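Local coordinates for starch synthase I (Hordeum vulgare, PDB 4HLN), which belongs to the two-domain plant glycosyltransferases of the starch synthase family and carries a bound glycan on its C-terminal domain, at residues A[540-545]-A[581-586]; A[554-557]-A[563-566]. All coordinates share one frame; numbering follows the deposited sequence.

Both contacts lie in the C-terminal Rossmann-like domain. The chain first runs through strand 540-544, the earlier half of contact 1. It then enters the long loop that leads to strand 569-571. Within this loop, contact 2 joins 554-557 to 563-566 and closes a small loop of five intervening residues. The chain next forms strand 569-571 and helix 576-592, where 581-586 packs back on 540-545 and completes contact 1. Contact 2 therefore nests within contact 1, without crossing it. Their centres are about 13 Å apart and they do not touch. Contact 1 ties a helix to the parallel sheet. Contact 2 shapes a loop beside the glycan, whose pocket takes residues from both.

Contact 1. Residues A[540-545]-A[581-586]; sequences VPVVHG and WALRTA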
ATOM      1  N   VAL A 540       9.334 -13.153 -14.071  1.00 51.11           N
ATOM      2  CA  VAL A 540       7.993 -12.810 -14.500  1.00 49.25           C
ATOM      3  C   VAL A 540       6.992 -13.110 -13.404  1.00 49.88           C
ATOM      4  O   VAL A 540       6.903 -14.231 -12.912  1.00 55.09           O
ATOM      5  CB  VAL A 540       7.601 -13.528 -15.798  1.00 51.13           C
ATOM      6  CG1 VAL A 540       6.151 -13.262 -16.116  1.00 62.60           C
ATOM      7  CG2 VAL A 540       8.466 -13.050 -16.939  1.00 45.69           C
ATOM      8  N   PRO A 541       6.248 -12.086 -13.000  1.00 42.42           N
ATOM      9  CA  PRO A 541       5.300 -12.255 -11.909  1.00 39.35           C
ATOM     10  C   PRO A 541       3.955 -12.774 -12.385  1.00 48.68           C
ATOM     11  O   PRO A 541       3.481 -12.404 -13.462  1.00 51.76           O
ATOM     12  CB  PRO A 541       5.160 -10.831 -11.363  1.00 43.56           C
ATOM     13  CG  PRO A 541       5.399  -9.950 -12.537  1.00 39.00           C
ATOM     14  CD  PRO A 541       6.451 -10.670 -13.348  1.00 47.17           C
ATOM     15  N   VAL A 542       3.364 -13.646 -11.577  1.00 48.03           N
ATOM     16  CA  VAL A 542       1.976 -14.054 -11.729  1.00 48.80           C
ATOM     17  C   VAL A 542       1.233 -13.697 -10.438  1.00 57.07           C
ATOM     18  O   VAL A 542       1.517 -14.227  -9.364  1.00 61.93           O
ATOM     19  CB  VAL A 542       1.859 -15.561 -11.999  1.00 52.32           C
ATOM     20  CG1 VAL A 542       0.423 -16.042 -11.779  1.00 48.22           C
ATOM     21  CG2 VAL A 542       2.355 -15.885 -13.396  1.00 47.79           C
ATOM     22  N   VAL A 543       0.273 -12.796 -10.550  1.00 57.83           N
ATOM     23  CA  VAL A 543      -0.300 -12.168  -9.378  1.00 56.92           C
ATOM     24  C   VAL A 543      -1.827 -12.062  -9.452  1.00 56.41           C
ATOM     25  O   VAL A 543      -2.402 -11.938 -10.537  1.00 58.86           O
ATOM     26  CB  VAL A 543       0.325 -10.772  -9.198  1.00 62.59           C
ATOM     27  CG1 VAL A 543       0.124  -9.944 -10.457  1.00 59.57           C
ATOM     28  CG2 VAL A 543      -0.255 -10.071  -7.985  1.00 72.96           C
ATOM     29  N   HIS A 544      -2.484 -12.132  -8.296  1.00 52.51           N
ATOM     30  CA  HIS A 544      -3.924 -11.886  -8.229  1.00 55.93           C
ATOM     31  C   HIS A 544      -4.253 -10.428  -8.508  1.00 58.48           C
ATOM     32  O   HIS A 544      -3.700  -9.530  -7.863  1.00 56.45           O
ATOM     33  CB  HIS A 544      -4.492 -12.238  -6.860  1.00 49.01           C
ATOM     34  CG  HIS A 544      -5.899 -11.760  -6.669  1.00 56.70           C
ATOM     35  ND1 HIS A 544      -6.429 -11.464  -5.432  1.00 63.47           N
ATOM     36  CD2 HIS A 544      -6.884 -11.521  -7.566  1.00 56.24           C
ATOM     37  CE1 HIS A 544      -7.683 -11.070  -5.572  1.00 57.00           C
ATOM     38  NE2 HIS A 544      -7.982 -11.090  -6.860  1.00 61.95           N
ATOM     39  N   GLY A 545      -5.164 -10.200  -9.453  1.00 56.26           N
ATOM     40  CA  GLY A 545      -5.637  -8.858  -9.745  1.00 58.02           C
ATOM     41  C   GLY A 545      -6.017  -8.591 -11.187  1.00 64.35           C
ATOM     42  O   GLY A 545      -6.029  -9.483 -12.034  1.00 74.67           O
ATOM     43  N   TRP A 581      -4.694 -21.837 -14.318  1.00 56.95           N
ATOM     44  CA  TRP A 581      -4.814 -21.457 -15.711  1.00 64.84           C
ATOM     45  C   TRP A 581      -3.680 -20.495 -16.079  1.00 62.54           C
ATOM     46  O   TRP A 581      -2.931 -20.728 -17.036  1.00 65.60           O
ATOM     47  CB  TRP A 581      -6.186 -20.858 -16.013  1.00 64.63           C
ATOM     48  CG  TRP A 581      -6.286 -20.392 -17.421  1.00 82.88           C
ATOM     49  CD1 TRP A 581      -6.580 -21.148 -18.517  1.00 88.31           C
ATOM     50  CD2 TRP A 581      -6.061 -19.059 -17.901  1.00 98.10           C
ATOM     51  NE1 TRP A 581      -6.566 -20.367 -19.651  1.00 93.59           N
ATOM     52  CE2 TRP A 581      -6.251 -19.081 -19.298  1.00 95.87           C
ATOM     53  CE3 TRP A 581      -5.726 -17.848 -17.282  1.00103.94           C
ATOM     54  CZ2 TRP A 581      -6.116 -17.940 -20.087  1.00 94.94           C
ATOM     55  CZ3 TRP A 581      -5.593 -16.717 -18.068  1.00 98.81           C
ATOM     56  CH2 TRP A 581      -5.786 -16.772 -19.455  1.00 95.85           C
ATOM     57  N   ALA A 582      -3.533 -19.434 -15.294  1.00 59.80           N
ATOM     58  CA  ALA A 582      -2.477 -18.448 -15.530  1.00 59.36           C
ATOM     59  C   ALA A 582      -1.065 -19.043 -15.449  1.00 65.54           C
ATOM     60  O   ALA A 582      -0.208 -18.741 -16.276  1.00 67.96           O
ATOM     61  CB  ALA A 582      -2.609 -17.306 -14.575  1.00 32.45           C
ATOM     62  N   LEU A 583      -0.821 -19.873 -14.444  1.00 63.51           N
ATOM     63  CA  LEU A 583       0.454 -20.568 -14.348  1.00 63.98           C
ATOM     64  C   LEU A 583       0.738 -21.337 -15.617  1.00 67.07           C
ATOM     65  O   LEU A 583       1.826 -21.231 -16.185  1.00 67.48           O
ATOM     66  CB  LEU A 583       0.452 -21.533 -13.175  1.00 62.63           C
ATOM     67  CG  LEU A 583       0.676 -20.828 -11.849  1.00 61.63           C
ATOM     68  CD1 LEU A 583       0.816 -21.834 -10.735  1.00 53.01           C
ATOM     69  CD2 LEU A 583       1.923 -20.000 -11.957  1.00 63.83           C
ATOM     70  N   ARG A 584      -0.242 -22.115 -16.061  1.00 61.86           N
ATOM     71  CA  ARG A 584      -0.048 -22.912 -17.257  1.00 62.24           C
ATOM     72  C   ARG A 584       0.162 -22.023 -18.461  1.00 66.99           C
ATOM     73  O   ARG A 584       1.002 -22.304 -19.310  1.00 69.80           O
ATOM     74  CB  ARG A 584      -1.214 -23.855 -17.474  1.00 63.29           C
ATOM     75  CG  ARG A 584      -1.199 -25.015 -16.512  1.00 64.57           C
ATOM     76  CD  ARG A 584      -2.339 -25.957 -16.803  1.00 86.24           C
ATOM     77  NE  ARG A 584      -2.483 -26.960 -15.752  1.00 98.25           N
ATOM     78  CZ  ARG A 584      -3.475 -26.974 -14.867  1.00102.06           C
ATOM     79  NH1 ARG A 584      -4.424 -26.036 -14.918  1.00 97.21           N
ATOM     80  NH2 ARG A 584      -3.522 -27.929 -13.941  1.00 97.30           N
ATOM     81  N   THR A 585      -0.586 -20.931 -18.525  1.00 62.98           N
ATOM     82  CA  THR A 585      -0.417 -19.999 -19.625  1.00 59.50           C
ATOM     83  C   THR A 585       1.014 -19.463 -19.667  1.00 67.97           C
ATOM     84  O   THR A 585       1.629 -19.377 -20.731  1.00 75.33           O
ATOM     85  CB  THR A 585      -1.407 -18.847 -19.512  1.00 67.47           C
ATOM     86  OG1 THR A 585      -2.739 -19.374 -19.499  1.00 77.59           O
ATOM     87  CG2 THR A 585      -1.240 -17.874 -20.675  1.00 61.47           C
ATOM     88  N   ALA A 586       1.549 -19.113 -18.504  1.00 65.74           N
ATOM     89  CA  ALA A 586       2.890 -18.547 -18.447  1.00 67.54           C
ATOM     90  C   ALA A 586       3.926 -19.624 -18.757  1.00 68.51           C
ATOM     91  O   ALA A 586       4.870 -19.394 -19.509  1.00 65.55           O
ATOM     92  CB  ALA A 586       3.153 -17.908 -17.087  1.00 58.05           C
TER
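Val542 packs on Ala582, Leu583 and Ala586 in a buried, wholly apolar strand-on-helix contact. Its CG1 meets two residues: the CB of Ala582 at 4.3 Å and the CD2 of Leu583 at 4.2 Å. Its CG2 reaches the CB of Ala586, also at 4.3 Å. With CG1 anti to the backbone N (chi1 165°), the two methyls fork along the helix. Ala582 and Ala586 lie one turn apart on it, and their small side chains let the strand residue come between them. Leu583 leaves the helix to one side, and the end of its side chain, CD2, comes nearer to Val542.

Thr585 forms its hydrogen bonds to Trp581 within the helix. Trp581 O accepts from two donors of Thr585, its backbone N and its OG1, each at 2.8 Å. The hydroxyl comes from above the carbonyl plane. The same OG1 sits over the centre of one face of the Trp581 ring. Thr585 belongs to the glycan pocket and touches a bound glucose.

The strand and helix axes are 9.4 Å apart and run nearly antiparallel, at 164°. This is the usual helix-on-sheet packing of a Rossmann-like domain. Strand 540-544 lies between strands 517-520 and 569-571 of the parallel sheet. Val542 also touches Ile517, Leu519 and Phe571, while Ala586 rests on Trp569. Nearby, Val540 packs on helix 594-606.

Contact 2. Residues A[554-557]-A[563-566]; sequences ETFN and GEEG. With GLC (alpha-D-glucopyranose), chain B; GLC (alpha-D-glucopyranose), chain C.
Asn557 and Glu565 form a single antiparallel beta bridge, a hydrogen-bonded pair. It closes a small loop between strands 540-544 and 569-571, beside the bound glycan.

Glu554 comes first. Its CG is anti to the backbone N (chi1 -176°), and the extended chain passes alongside the backbone of Gly566. CB, CG and CD of Glu554 all lie close to the Gly566 CA, CD at 4.0 Å. Farther out, Glu554 OE1 lies 3.8 Å from Glu565 OE1. The two carboxylate planes are nearly perpendicular, 80° apart. If both groups are ionised, this pair is probably unfavourable.

The CB of Thr555 points away from 563-566, and its OG1 bonds to the backbone N of Ala570 in the next strand. The carbonyl O of Thr555 lies near the Gly566 CA, and the carbonyl O of Glu554 lies nearer still.

Phe556 passes its backbone close to Gly566, CA to CA 4.2 Å. In the ring, Phe556 CD2 lies 3.2 Å from Glu565 O. Roughly across the ring, O3 of the chain B glucose sits at the edge, in its plane, near CE1. Phe556 CE2 also meets Glu564 CB at 4.2 Å. Glu564 takes part in the pocket too: its OE1 bonds to Ser596 OG and to O3 of another bound glucose.

Asn557 makes the bridge with its backbone. Its side-chain OD1 bonds to Phe559 N within the loop. Glu565 N donates to Asn557 O at 2.9 Å. The bond from Asn557 N to Glu565 O, also 2.9 Å, is the straighter of the two, with an N-H...O angle of 165°.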
ATOM      1  N   GLU A 554       0.911  -5.374 -15.829  1.00 62.51           N
ATOM      2  CA  GLU A 554       0.091  -5.383 -17.033  1.00 70.90           C
ATOM      3  C   GLU A 554       0.111  -6.784 -17.664  1.00 70.62           C
ATOM      4  O   GLU A 554       1.173  -7.299 -18.025  1.00 66.43           O
ATOM      5  CB  GLU A 554       0.612  -4.324 -18.009  1.00 77.17           C
ATOM      6  CG  GLU A 554      -0.207  -4.150 -19.272  1.00 96.97           C
ATOM      7  CD  GLU A 554       0.471  -3.229 -20.281  1.00108.81           C
ATOM      8  OE1 GLU A 554       0.155  -3.333 -21.487  1.00108.41           O
ATOM      9  OE2 GLU A 554       1.319  -2.406 -19.866  1.00112.11           O
ATOM     10  N   THR A 555      -1.055  -7.414 -17.776  1.00 68.47           N
ATOM     11  CA  THR A 555      -1.108  -8.777 -18.298  1.00 69.20           C
ATOM     12  C   THR A 555      -0.546  -8.870 -19.717  1.00 75.12           C
ATOM     13  O   THR A 555      -0.716  -7.959 -20.527  1.00 76.45           O
ATOM     14  CB  THR A 555      -2.531  -9.363 -18.268  1.00 68.11           C
ATOM     15  OG1 THR A 555      -3.010  -9.397 -16.921  1.00 78.39           O
ATOM     16  CG2 THR A 555      -2.531 -10.782 -18.824  1.00 59.86           C
ATOM     17  N   PHE A 556       0.122  -9.982 -20.007  1.00 77.25           N
ATOM     18  CA  PHE A 556       0.750 -10.203 -21.304  1.00 78.07           C
ATOM     19  C   PHE A 556      -0.242 -10.239 -22.447  1.00 89.50           C
ATOM     20  O   PHE A 556      -1.274 -10.909 -22.378  1.00 92.22           O
ATOM     21  CB  PHE A 556       1.516 -11.518 -21.304  1.00 70.87           C
ATOM     22  CG  PHE A 556       2.254 -11.777 -22.575  1.00 71.14           C
ATOM     23  CD1 PHE A 556       2.160 -12.999 -23.212  1.00 68.77           C
ATOM     24  CD2 PHE A 556       3.047 -10.788 -23.143  1.00 81.15           C
ATOM     25  CE1 PHE A 556       2.858 -13.239 -24.397  1.00 67.31           C
ATOM     26  CE2 PHE A 556       3.748 -11.021 -24.325  1.00 76.27           C
ATOM     27  CZ  PHE A 556       3.649 -12.248 -24.953  1.00 68.85           C
ATOM     28  N   ASN A 557       0.099  -9.533 -23.516  1.00 94.23           N
ATOM     29  CA  ASN A 557      -0.735  -9.485 -24.705  1.00 96.35           C
ATOM     30  C   ASN A 557       0.129  -9.294 -25.936  1.00 91.05           C
ATOM     31  O   ASN A 557       0.588  -8.184 -26.207  1.00 97.58           O
ATOM     32  CB  ASN A 557      -1.739  -8.347 -24.592  1.00100.67           C
ATOM     33  CG  ASN A 557      -2.385  -8.019 -25.908  1.00100.93           C
ATOM     34  OD1 ASN A 557      -2.649  -8.907 -26.725  1.00100.79           O
ATOM     35  ND2 ASN A 557      -2.634  -6.734 -26.135  1.00 96.96           N
ATOM     36  N   GLY A 563       3.666  -4.476 -31.651  1.00129.33           N
ATOM     37  CA  GLY A 563       3.415  -5.824 -31.169  1.00125.18           C
ATOM     38  C   GLY A 563       3.165  -6.081 -29.692  1.00120.80           C
ATOM     39  O   GLY A 563       2.190  -5.593 -29.118  1.00123.09           O
ATOM     40  N   GLU A 564       4.059  -6.861 -29.087  1.00110.34           N
ATOM     41  CA  GLU A 564       3.834  -7.461 -27.771  1.00 95.61           C
ATOM     42  C   GLU A 564       3.916  -6.478 -26.606  1.00 86.69           C
ATOM     43  O   GLU A 564       4.747  -5.574 -26.597  1.00 84.04           O
ATOM     44  CB  GLU A 564       4.806  -8.618 -27.561  1.00 94.40           C
ATOM     45  CG  GLU A 564       4.745  -9.667 -28.660  1.00102.87           C
ATOM     46  CD  GLU A 564       5.743 -10.795 -28.455  1.00118.53           C
ATOM     47  OE1 GLU A 564       5.655 -11.814 -29.174  1.00121.95           O
ATOM     48  OE2 GLU A 564       6.620 -10.662 -27.575  1.00126.55           O
ATOM     49  N   GLU A 565       3.038  -6.663 -25.626  1.00 87.80           N
ATOM     50  CA  GLU A 565       2.955  -5.757 -24.485  1.00 93.16           C
ATOM     51  C   GLU A 565       2.736  -6.533 -23.195  1.00 88.18           C
ATOM     52  O   GLU A 565       2.326  -7.697 -23.222  1.00 82.71           O
ATOM     53  CB  GLU A 565       1.803  -4.771 -24.678  1.00106.40           C
ATOM     54  CG  GLU A 565       1.859  -3.980 -25.975  1.00119.41           C
ATOM     55  CD  GLU A 565       0.613  -3.139 -26.196  1.00124.76           C
ATOM     56  OE1 GLU A 565      -0.053  -2.798 -25.193  1.00118.23           O
ATOM     57  OE2 GLU A 565       0.301  -2.830 -27.371  1.00127.56           O
ATOM     58  N   GLY A 566       3.001  -5.890 -22.063  1.00 84.52           N
ATOM     59  CA  GLY A 566       2.765  -6.524 -20.780  1.00 84.12           C
ATOM     60  C   GLY A 566       4.039  -6.932 -20.072  1.00 77.18           C
ATOM     61  O   GLY A 566       5.128  -6.815 -20.629  1.00 65.57           O
TER
HETATM   62  C1  GLC B   2      -1.874 -16.093 -24.644  1.00148.06           C
HETATM   63  C2  GLC B   2      -0.392 -15.698 -24.448  1.00152.69           C
HETATM   64  C3  GLC B   2       0.547 -15.699 -25.676  1.00153.89           C
HETATM   65  C4  GLC B   2       0.231 -16.708 -26.773  1.00150.75           C
HETATM   66  C5  GLC B   2      -1.266 -17.017 -26.818  1.00152.64           C
HETATM   67  C6  GLC B   2      -1.496 -18.285 -27.636  1.00147.76           C
HETATM   68  O2  GLC B   2      -0.298 -14.457 -23.787  1.00154.88           O
HETATM   69  O3  GLC B   2       1.848 -16.022 -25.234  1.00151.67           O
HETATM   70  O4  GLC B   2       0.719 -16.247 -28.043  1.00145.08           O
HETATM   71  O5  GLC B   2      -1.853 -17.207 -25.531  1.00152.34           O
HETATM   72  O6  GLC B   2      -1.581 -19.392 -26.768  1.00145.46           O
HETATM   73  C1  GLC C   1      -4.788 -11.734 -23.304  1.00132.37           C
HETATM   74  C2  GLC C   1      -4.707 -11.773 -24.817  1.00134.63           C
HETATM   75  C3  GLC C   1      -4.168 -13.121 -25.319  1.00142.89           C
HETATM   76  C4  GLC C   1      -3.014 -13.758 -24.520  1.00140.69           C
HETATM   77  C5  GLC C   1      -3.306 -13.549 -23.031  1.00138.57           C
HETATM   78  C6  GLC C   1      -2.150 -13.916 -22.117  1.00140.25           C
HETATM   79  O2  GLC C   1      -6.005 -11.539 -25.326  1.00127.57           O
HETATM   80  O3  GLC C   1      -3.758 -12.946 -26.655  1.00149.87           O
HETATM   81  O4  GLC C   1      -2.948 -15.124 -24.961  1.00140.93           O
HETATM   82  O5  GLC C   1      -3.561 -12.181 -22.789  1.00137.33           O
HETATM   83  O6  GLC C   1      -2.639 -14.711 -21.067  1.00144.25           O